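Local coordinates for protein putative sodium:solute symporter (Proteus mirabilis, PDB 5NV9) that uses the sodium gradient to drive uptake of the sialic acid N-acetylneuraminic acid across the inner membrane, at residues Ala193-Asp205 / Phe287-Gln301. Numbering follows the deposited sequence.
Sequences AVLIFIMICFKVD and FFFAIGSALFVYYQQ
The side-chain amide of Gln-301 pairs with the backbone of Asp-205 through two hydrogen bonds, one given and one received. Gln-301 NE2 donates to Asp-205 O over 2.8 Å, nearly within its own amide plane and on a lone pair of the carbonyl, while Asp-205 N reaches a lone pair of Gln-301 OE1 at 2.9 Å along a more bent path, with 143° at the hydrogen. Together they fix the rotation of the amide about its last torsion. The chain of Gln-301 extends beyond CG (chi2 -176°), which carries the amide across to the backbone N and O of Asp-205, just past helix 155-203. A water adds a second bond to Gln-301 OE1 and also donates to Lys-203 O, 2.7 Å from the water oxygen. Lys-203 O also lies at the edge of the Tyr-298 ring, near its plane, against CD1 and CE1. The ammonium group of Lys-203 turns elsewhere, to the backbone oxygen of Glu-323.

Away from this polar end the interface is apolar. Ile-200 enters a hole formed by Ile-291, Ala-294, Leu-295 and Tyr-298, and its CG2 presses on Ala-294 CB at a tight 3.4 Å. Phe-197 fits among Phe-287, Ala-290, Ile-291 and Ala-294; Phe-287 directs its edge at the Phe-197 face in an offset edge-to-face pair. From the other side Ile-291 enters among Ala-193, Ile-196, Phe-197 and Ile-200. Val-194 CG2 sits over the centre of the Phe-287 ring in a CH-pi contact, 3.8 Å from the centroid. Ala-193 CB lies over one face of Phe-288, whose side chain is about 4 Å from that of Thr-63 in the sialic acid site.

Knobs from both helices thus join the periplasmic ends of two transmembrane helices of the LeuT fold; segments 193-203 and 287-301 run in the same direction, their axes 26° apart. Helix 207-217 packs against Phe-197 and Ala-294, helix 315-323 against Ile-200, Leu-295 and Tyr-298, and helix 61-73 against Phe-288 and Leu-295.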
loop_
_atom_site.group_PDB
_atom_site.type_symbol
_atom_site.label_atom_id
_atom_site.label_comp_id
_atom_site.label_asym_id
_atom_site.label_seq_id
_atom_site.Cartn_x
_atom_site.Cartn_y
_atom_site.Cartn_z
ATOM N N ALA A 193 -13.170 8.146 8.490
ATOM C CA ALA A 193 -12.618 7.649 9.721
ATOM C C ALA A 193 -12.913 8.649 10.842
ATOM O O ALA A 193 -13.223 8.259 11.962
ATOM C CB ALA A 193 -11.137 7.394 9.584
ATOM N N VAL A 194 -12.822 9.927 10.548
ATOM C CA VAL A 194 -13.072 10.948 11.573
ATOM C C VAL A 194 -14.560 10.859 12.043
ATOM O O VAL A 194 -14.892 11.025 13.253
ATOM C CB VAL A 194 -12.765 12.334 11.029
ATOM C CG1 VAL A 194 -13.313 13.404 11.943
ATOM C CG2 VAL A 194 -11.273 12.491 10.832
ATOM N N LEU A 195 -15.440 10.574 11.084
ATOM C CA LEU A 195 -16.856 10.584 11.347
ATOM C C LEU A 195 -17.251 9.369 12.202
ATOM O O LEU A 195 -18.120 9.466 13.049
ATOM C CB LEU A 195 -17.626 10.584 10.026
ATOM C CG LEU A 195 -19.137 10.713 10.215
ATOM C CD1 LEU A 195 -19.547 12.059 10.826
ATOM C CD2 LEU A 195 -19.766 10.470 8.875
ATOM N N ILE A 196 -16.645 8.216 11.925
ATOM C CA ILE A 196 -16.824 6.961 12.748
ATOM C C ILE A 196 -16.402 7.242 14.186
ATOM O O ILE A 196 -17.128 6.945 15.141
ATOM C CB ILE A 196 -15.998 5.784 12.212
ATOM C CG1 ILE A 196 -16.538 5.305 10.843
ATOM C CG2 ILE A 196 -16.025 4.641 13.214
ATOM C CD1 ILE A 196 -15.566 4.481 10.022
ATOM N N PHE A 197 -15.232 7.826 14.336
ATOM C CA PHE A 197 -14.753 8.156 15.666
ATOM C C PHE A 197 -15.795 9.018 16.441
ATOM O O PHE A 197 -16.232 8.653 17.523
ATOM C CB PHE A 197 -13.402 8.887 15.636
ATOM C CG PHE A 197 -12.879 9.163 17.014
ATOM C CD1 PHE A 197 -12.564 8.108 17.858
ATOM C CD2 PHE A 197 -12.784 10.452 17.482
ATOM C CE1 PHE A 197 -12.097 8.355 19.142
ATOM C CE2 PHE A 197 -12.355 10.714 18.763
ATOM C CZ PHE A 197 -12.013 9.666 19.612
ATOM N N ILE A 198 -16.162 10.132 15.867
ATOM C CA ILE A 198 -17.164 11.023 16.442
ATOM C C ILE A 198 -18.466 10.357 16.918
ATOM O O ILE A 198 -18.926 10.611 18.053
ATOM C CB ILE A 198 -17.484 12.165 15.455
ATOM C CG1 ILE A 198 -16.272 13.094 15.395
ATOM C CG2 ILE A 198 -18.729 12.952 15.917
ATOM C CD1 ILE A 198 -16.255 13.958 14.164
HETATM N N MSE A 199 -19.028 9.522 16.051
HETATM C CA MSE A 199 -20.216 8.791 16.329
HETATM C C MSE A 199 -20.063 7.824 17.466
HETATM O O MSE A 199 -21.022 7.653 18.248
HETATM C CB MSE A 199 -20.695 8.015 15.093
HETATM C CG MSE A 199 -20.904 9.025 13.929
HETATM SE SE MSE A 199 -22.680 8.874 13.048
HETATM C CE MSE A 199 -23.602 9.066 14.788
ATOM N N ILE A 200 -18.922 7.134 17.542
ATOM C CA ILE A 200 -18.695 6.235 18.660
ATOM C C ILE A 200 -18.574 7.077 19.932
ATOM O O ILE A 200 -19.080 6.675 20.956
ATOM C CB ILE A 200 -17.428 5.348 18.550
ATOM C CG1 ILE A 200 -17.467 4.452 17.330
ATOM C CG2 ILE A 200 -17.321 4.459 19.800
ATOM C CD1 ILE A 200 -16.097 3.915 16.945
ATOM N N CYS A 201 -17.916 8.226 19.877
ATOM C CA CYS A 201 -17.843 9.075 21.086
ATOM C C CYS A 201 -19.223 9.470 21.596
ATOM O O CYS A 201 -19.418 9.477 22.814
ATOM C CB CYS A 201 -17.068 10.375 20.891
ATOM S SG CYS A 201 -15.295 10.264 20.724
ATOM N N PHE A 202 -20.155 9.766 20.682
ATOM C CA PHE A 202 -21.529 10.146 21.057
ATOM C C PHE A 202 -22.307 8.980 21.610
ATOM O O PHE A 202 -23.265 9.181 22.301
ATOM C CB PHE A 202 -22.264 10.816 19.919
ATOM C CG PHE A 202 -21.941 12.291 19.783
ATOM C CD1 PHE A 202 -22.576 13.231 20.588
ATOM C CD2 PHE A 202 -21.012 12.742 18.853
ATOM C CE1 PHE A 202 -22.286 14.586 20.464
ATOM C CE2 PHE A 202 -20.710 14.094 18.715
ATOM C CZ PHE A 202 -21.343 15.018 19.532
ATOM N N LYS A 203 -21.903 7.760 21.332
ATOM C CA LYS A 203 -22.596 6.574 21.880
ATOM C C LYS A 203 -21.980 5.953 23.147
ATOM O O LYS A 203 -22.532 5.032 23.714
ATOM C CB LYS A 203 -22.694 5.503 20.819
ATOM C CG LYS A 203 -23.412 6.037 19.619
ATOM C CD LYS A 203 -23.586 4.956 18.591
ATOM C CE LYS A 203 -25.048 4.596 18.444
ATOM N NZ LYS A 203 -25.580 5.370 17.297
ATOM N N VAL A 204 -20.811 6.410 23.530
ATOM C CA VAL A 204 -20.183 5.938 24.745
ATOM C C VAL A 204 -20.662 6.861 25.843
ATOM O O VAL A 204 -20.569 8.068 25.717
ATOM C CB VAL A 204 -18.654 5.960 24.632
ATOM C CG1 VAL A 204 -17.994 5.823 25.988
ATOM C CG2 VAL A 204 -18.182 4.858 23.699
ATOM N N ASP A 205 -21.241 6.257 26.887
ATOM C CA ASP A 205 -21.639 6.931 28.078
ATOM C C ASP A 205 -20.347 7.503 28.668
ATOM O O ASP A 205 -19.409 6.742 29.019
ATOM C CB ASP A 205 -22.354 5.932 29.037
ATOM C CG ASP A 205 -22.794 6.575 30.367
ATOM O OD1 ASP A 205 -23.170 7.746 30.323
ATOM O OD2 ASP A 205 -22.783 5.919 31.447
ATOM N N PHE A 287 -6.780 8.256 13.889
ATOM C CA PHE A 287 -8.240 7.995 13.988
ATOM C C PHE A 287 -8.579 6.514 13.879
ATOM O O PHE A 287 -9.527 6.075 14.560
ATOM C CB PHE A 287 -9.081 8.830 13.034
ATOM C CG PHE A 287 -9.202 10.246 13.455
ATOM C CD1 PHE A 287 -8.212 11.170 13.128
ATOM C CD2 PHE A 287 -10.288 10.667 14.200
ATOM C CE1 PHE A 287 -8.306 12.492 13.544
ATOM C CE2 PHE A 287 -10.366 11.979 14.631
ATOM C CZ PHE A 287 -9.377 12.894 14.307
ATOM N N PHE A 288 -7.793 5.736 13.113
ATOM C CA PHE A 288 -8.039 4.288 13.020
ATOM C C PHE A 288 -7.739 3.575 14.361
ATOM O O PHE A 288 -8.477 2.695 14.771
ATOM C CB PHE A 288 -7.329 3.677 11.822
ATOM C CG PHE A 288 -7.932 4.099 10.515
ATOM C CD1 PHE A 288 -9.132 3.541 10.078
ATOM C CD2 PHE A 288 -7.363 5.081 9.743
ATOM C CE1 PHE A 288 -9.753 3.981 8.898
ATOM C CE2 PHE A 288 -7.983 5.531 8.562
ATOM C CZ PHE A 288 -9.154 4.956 8.124
ATOM N N PHE A 289 -6.676 3.979 15.036
ATOM C CA PHE A 289 -6.386 3.466 16.385
ATOM C C PHE A 289 -7.493 3.912 17.326
ATOM O O PHE A 289 -8.027 3.094 18.080
ATOM C CB PHE A 289 -5.009 3.965 16.874
ATOM C CG PHE A 289 -3.875 3.246 16.213
ATOM C CD1 PHE A 289 -3.480 2.013 16.692
ATOM C CD2 PHE A 289 -3.267 3.736 15.038
ATOM C CE1 PHE A 289 -2.434 1.309 16.076
ATOM C CE2 PHE A 289 -2.244 3.002 14.407
ATOM C CZ PHE A 289 -1.841 1.775 14.923
ATOM N N ALA A 290 -7.839 5.205 17.273
ATOM C CA ALA A 290 -8.840 5.755 18.179
ATOM C C ALA A 290 -10.155 5.043 18.026
ATOM O O ALA A 290 -10.837 4.768 19.038
ATOM C CB ALA A 290 -8.978 7.270 18.055
ATOM N N ILE A 291 -10.472 4.650 16.793
ATOM C CA ILE A 291 -11.662 3.855 16.546
ATOM C C ILE A 291 -11.714 2.498 17.294
ATOM O O ILE A 291 -12.751 2.178 17.900
ATOM C CB ILE A 291 -11.962 3.682 15.038
ATOM C CG1 ILE A 291 -12.473 4.995 14.463
ATOM C CG2 ILE A 291 -13.022 2.635 14.809
ATOM C CD1 ILE A 291 -12.221 5.062 12.967
ATOM N N GLY A 292 -10.614 1.723 17.251
ATOM C CA GLY A 292 -10.506 0.465 17.990
ATOM C C GLY A 292 -10.586 0.658 19.477
ATOM O O GLY A 292 -11.264 -0.068 20.151
ATOM N N SER A 293 -9.931 1.668 20.006
ATOM C CA SER A 293 -10.089 1.974 21.408
ATOM C C SER A 293 -11.518 2.392 21.809
ATOM O O SER A 293 -12.065 1.958 22.854
ATOM C CB SER A 293 -9.070 3.061 21.766
ATOM O OG SER A 293 -7.763 2.560 21.594
ATOM N N ALA A 294 -12.120 3.240 20.978
ATOM C CA ALA A 294 -13.540 3.622 21.155
ATOM C C ALA A 294 -14.476 2.470 21.130
ATOM O O ALA A 294 -15.379 2.412 21.974
ATOM C CB ALA A 294 -13.973 4.680 20.156
ATOM N N LEU A 295 -14.284 1.535 20.190
ATOM C CA LEU A 295 -15.187 0.412 20.058
ATOM C C LEU A 295 -15.078 -0.525 21.219
ATOM O O LEU A 295 -16.067 -1.173 21.568
ATOM C CB LEU A 295 -14.927 -0.383 18.781
ATOM C CG LEU A 295 -15.368 0.292 17.465
ATOM C CD1 LEU A 295 -14.887 -0.448 16.284
ATOM C CD2 LEU A 295 -16.855 0.455 17.368
ATOM N N PHE A 296 -13.840 -0.663 21.732
ATOM C CA PHE A 296 -13.548 -1.459 22.895
ATOM C C PHE A 296 -14.345 -0.939 24.096
ATOM O O PHE A 296 -14.992 -1.728 24.808
ATOM C CB PHE A 296 -12.052 -1.432 23.180
ATOM C CG PHE A 296 -11.714 -1.830 24.558
ATOM C CD1 PHE A 296 -11.791 -3.133 24.927
ATOM C CD2 PHE A 296 -11.325 -0.888 25.464
ATOM C CE1 PHE A 296 -11.503 -3.535 26.218
ATOM C CE2 PHE A 296 -11.042 -1.272 26.770
ATOM C CZ PHE A 296 -11.139 -2.592 27.149
ATOM N N VAL A 297 -14.282 0.381 24.330
ATOM C CA VAL A 297 -15.077 1.001 25.392
ATOM C C VAL A 297 -16.570 0.836 25.136
ATOM O O VAL A 297 -17.320 0.474 26.037
ATOM C CB VAL A 297 -14.694 2.441 25.632
ATOM C CG1 VAL A 297 -15.534 3.026 26.748
ATOM C CG2 VAL A 297 -13.230 2.515 25.994
ATOM N N TYR A 298 -17.009 1.037 23.894
ATOM C CA TYR A 298 -18.387 0.914 23.605
ATOM C C TYR A 298 -18.914 -0.495 23.873
ATOM O O TYR A 298 -19.977 -0.626 24.461
ATOM C CB TYR A 298 -18.719 1.356 22.181
ATOM C CG TYR A 298 -20.181 1.191 21.794
ATOM C CD1 TYR A 298 -21.158 2.132 22.165
ATOM C CD2 TYR A 298 -20.589 0.104 21.050
ATOM C CE1 TYR A 298 -22.492 1.964 21.809
ATOM C CE2 TYR A 298 -21.907 -0.066 20.695
ATOM C CZ TYR A 298 -22.852 0.862 21.046
ATOM O OH TYR A 298 -24.159 0.616 20.614
ATOM N N TYR A 299 -18.204 -1.551 23.470
ATOM C CA TYR A 299 -18.756 -2.878 23.689
ATOM C C TYR A 299 -18.517 -3.452 25.096
ATOM O O TYR A 299 -19.100 -4.469 25.428
ATOM C CB TYR A 299 -18.310 -3.844 22.562
ATOM C CG TYR A 299 -19.006 -3.532 21.269
ATOM C CD1 TYR A 299 -20.359 -3.873 21.068
ATOM C CD2 TYR A 299 -18.335 -2.922 20.235
ATOM C CE1 TYR A 299 -21.018 -3.575 19.874
ATOM C CE2 TYR A 299 -18.957 -2.658 19.025
ATOM C CZ TYR A 299 -20.313 -2.961 18.830
ATOM O OH TYR A 299 -20.927 -2.624 17.620
ATOM N N GLN A 300 -17.661 -2.816 25.904
ATOM C CA GLN A 300 -17.582 -3.050 27.327
ATOM C C GLN A 300 -18.783 -2.423 28.053
ATOM O O GLN A 300 -19.190 -2.928 29.065
ATOM C CB GLN A 300 -16.328 -2.426 27.903
ATOM C CG GLN A 300 -15.048 -3.159 27.529
ATOM C CD GLN A 300 -14.969 -4.532 28.162
ATOM O OE1 GLN A 300 -15.123 -5.526 27.505
ATOM N NE2 GLN A 300 -14.738 -4.570 29.435
ATOM N N GLN A 301 -19.291 -1.289 27.556
ATOM C CA GLN A 301 -20.517 -0.668 28.077
ATOM C C GLN A 301 -21.741 -1.333 27.585
ATOM O O GLN A 301 -22.789 -1.143 28.152
ATOM C CB GLN A 301 -20.604 0.792 27.703
ATOM C CG GLN A 301 -19.646 1.645 28.489
ATOM C CD GLN A 301 -19.824 3.081 28.163
ATOM O OE1 GLN A 301 -20.601 3.446 27.272
ATOM N NE2 GLN A 301 -19.119 3.913 28.860
HETATM O O HOH W 1 -22.919 3.200 25.618
#